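Local structure of putative isochorismatase (Bordetella bronchiseptica, 3UAO) at residues A[91-96]-A[110-115]. The protein is a maleamate amidohydrolase of the isochorismatase family, which hydrolyses the amide of maleamate to maleate and ammonia in the breakdown of nicotinate (vitamin B3). Residues are numbered along the deposited sequence; the frame is centred on the assembly and turned at random.
Sequences SRIVYA and PGMLTL
The backbone carbonyl oxygen of Leu-115 meets two groups of the chain that leaves strand 87-93. It accepts a hydrogen bond from Tyr-95 N at 3.0 Å, nearly straight at the hydrogen (163°), with the donor tilted a little from the carbonyl plane. Val-94 CA makes a CA-H...O contact with the same Leu-115 O at 3.3 Å. One bond and this weaker contact thus tie the residue that follows the 3-10 segment 110-114 to the chain just past strand 87-93. The Tyr-95 ring rises beside that segment. Leu-113 CD1 lies over one face in a CH-pi contact, 4.2 Å from the ring centroid and offset toward the rim, the two side chains crossing at about a right angle. Although the CB of Leu-113 points away from 91-96, CG stands anti to the backbone N (chi1 -166°), and the methyl comes back to the ring. Met-112 O approaches obliquely, 3.1 Å from Tyr-95 CD2, while Met-112 CB packs on Tyr-95 CE2. The phenol hydroxyl is hydrogen-bonded to Asn-103, which ties the far end of the ring to the intervening chain. On the strand side, Ile-93 CB lies 3.9 Å from Leu-115 CD1, and Leu-115 CB touches the carbonyl oxygen of Ile-93. The tip of Ile-93, CD1, reaches Met-112 SD at 3.8 Å; the methionine chain bends at chi2 and again at chi3, and beyond the sulfur its terminal methyl turns away from 91-96. Phe-56 of helix 54-57 packs on both Met-112 and Leu-115, making this a largely buried apolar cluster. The contact folds the connection between strands 87-93 and 135-139 back on the C-terminal end of the first, as loops gather at that end of the parallel sheet in the Rossmann-like isochorismatase fold.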
loop_
_atom_site.group_PDB
_atom_site.type_symbol
_atom_site.label_atom_id
_atom_site.label_comp_id
_atom_site.label_asym_id
_atom_site.label_seq_id
_atom_site.Cartn_x
_atom_site.Cartn_y
_atom_site.Cartn_z
ATOM N N SER A 91 -13.578 6.143 -10.903
ATOM C CA SER A 91 -13.315 4.793 -10.488
ATOM C C SER A 91 -14.393 3.902 -11.110
ATOM O O SER A 91 -15.517 4.326 -11.389
ATOM C CB SER A 91 -13.314 4.699 -8.941
ATOM O OG SER A 91 -14.554 4.248 -8.428
ATOM N N ARG A 92 -14.028 2.653 -11.319
ATOM C CA ARG A 92 -14.938 1.634 -11.849
ATOM C C ARG A 92 -14.539 0.351 -11.170
ATOM O O ARG A 92 -13.345 0.145 -10.978
ATOM C CB ARG A 92 -14.723 1.429 -13.359
ATOM C CG ARG A 92 -15.046 2.620 -14.246
ATOM C CD ARG A 92 -14.648 2.360 -15.677
ATOM N NE ARG A 92 -15.266 1.118 -16.141
ATOM C CZ ARG A 92 -14.789 0.308 -17.085
ATOM N NH1 ARG A 92 -13.669 0.577 -17.734
ATOM N NH2 ARG A 92 -15.447 -0.792 -17.358
ATOM N N ILE A 93 -15.505 -0.484 -10.765
ATOM C CA ILE A 93 -15.202 -1.841 -10.326
ATOM C C ILE A 93 -15.073 -2.668 -11.578
ATOM O O ILE A 93 -15.936 -2.603 -12.480
ATOM C CB ILE A 93 -16.246 -2.398 -9.354
ATOM C CG1 ILE A 93 -16.190 -1.620 -8.035
ATOM C CG2 ILE A 93 -15.979 -3.879 -8.989
ATOM C CD1 ILE A 93 -17.301 -1.977 -7.016
ATOM N N VAL A 94 -13.934 -3.360 -11.697
ATOM C CA VAL A 94 -13.668 -4.277 -12.812
ATOM C C VAL A 94 -12.960 -5.547 -12.345
ATOM O O VAL A 94 -11.857 -5.495 -11.789
ATOM C CB VAL A 94 -12.793 -3.631 -13.874
ATOM C CG1 VAL A 94 -12.334 -4.701 -14.919
ATOM C CG2 VAL A 94 -13.495 -2.457 -14.549
ATOM N N TYR A 95 -13.579 -6.693 -12.587
ATOM C CA TYR A 95 -12.904 -7.994 -12.450
ATOM C C TYR A 95 -12.524 -8.545 -13.819
ATOM O O TYR A 95 -13.064 -8.101 -14.839
ATOM C CB TYR A 95 -13.817 -8.993 -11.766
ATOM C CG TYR A 95 -14.055 -8.726 -10.284
ATOM C CD1 TYR A 95 -13.344 -9.421 -9.306
ATOM C CD2 TYR A 95 -15.006 -7.833 -9.871
ATOM C CE1 TYR A 95 -13.558 -9.199 -7.960
ATOM C CE2 TYR A 95 -15.226 -7.589 -8.500
ATOM C CZ TYR A 95 -14.496 -8.279 -7.564
ATOM O OH TYR A 95 -14.691 -8.068 -6.226
ATOM N N ALA A 96 -11.624 -9.539 -13.809
ATOM C CA ALA A 96 -11.241 -10.286 -15.001
ATOM C C ALA A 96 -12.401 -11.151 -15.511
ATOM O O ALA A 96 -13.122 -11.742 -14.726
ATOM C CB ALA A 96 -9.985 -11.172 -14.737
ATOM N N PRO A 110 -21.800 -11.351 -4.478
ATOM C CA PRO A 110 -21.482 -12.068 -5.739
ATOM C C PRO A 110 -21.706 -11.328 -7.072
ATOM O O PRO A 110 -21.039 -11.649 -8.071
ATOM C CB PRO A 110 -22.351 -13.341 -5.678
ATOM C CG PRO A 110 -23.000 -13.369 -4.346
ATOM C CD PRO A 110 -22.555 -12.193 -3.532
ATOM N N GLY A 111 -22.596 -10.348 -7.106
ATOM C CA GLY A 111 -22.881 -9.663 -8.360
ATOM C C GLY A 111 -21.820 -8.691 -8.859
ATOM O O GLY A 111 -21.854 -8.265 -10.012
ATOM N N MET A 112 -20.897 -8.319 -7.983
ATOM C CA MET A 112 -19.757 -7.484 -8.348
ATOM C C MET A 112 -18.850 -8.219 -9.280
ATOM O O MET A 112 -18.081 -7.624 -9.981
ATOM C CB MET A 112 -18.923 -7.154 -7.135
ATOM C CG MET A 112 -19.657 -6.452 -6.018
ATOM S SD MET A 112 -19.910 -4.708 -6.342
ATOM C CE MET A 112 -21.586 -4.751 -6.978
ATOM N N LEU A 113 -18.924 -9.537 -9.255
ATOM C CA LEU A 113 -18.085 -10.374 -10.058
ATOM C C LEU A 113 -18.506 -10.328 -11.502
ATOM O O LEU A 113 -17.787 -10.825 -12.341
ATOM C CB LEU A 113 -18.191 -11.821 -9.555
ATOM C CG LEU A 113 -17.153 -12.804 -10.046
ATOM C CD1 LEU A 113 -15.794 -12.352 -9.517
ATOM C CD2 LEU A 113 -17.531 -14.213 -9.587
ATOM N N THR A 114 -19.683 -9.774 -11.784
ATOM C CA THR A 114 -20.197 -9.672 -13.144
ATOM C C THR A 114 -19.801 -8.351 -13.760
ATOM O O THR A 114 -20.042 -8.142 -14.927
ATOM C CB THR A 114 -21.722 -9.753 -13.161
ATOM O OG1 THR A 114 -22.268 -8.526 -12.669
ATOM C CG2 THR A 114 -22.224 -10.938 -12.300
ATOM N N LEU A 115 -19.198 -7.465 -12.961
ATOM C CA LEU A 115 -18.655 -6.186 -13.438
ATOM C C LEU A 115 -17.349 -6.343 -14.231
ATOM O O LEU A 115 -16.266 -6.137 -13.714
ATOM C CB LEU A 115 -18.467 -5.214 -12.272
ATOM C CG LEU A 115 -19.808 -4.796 -11.648
ATOM C CD1 LEU A 115 -19.654 -3.800 -10.472
ATOM C CD2 LEU A 115 -20.797 -4.235 -12.736
#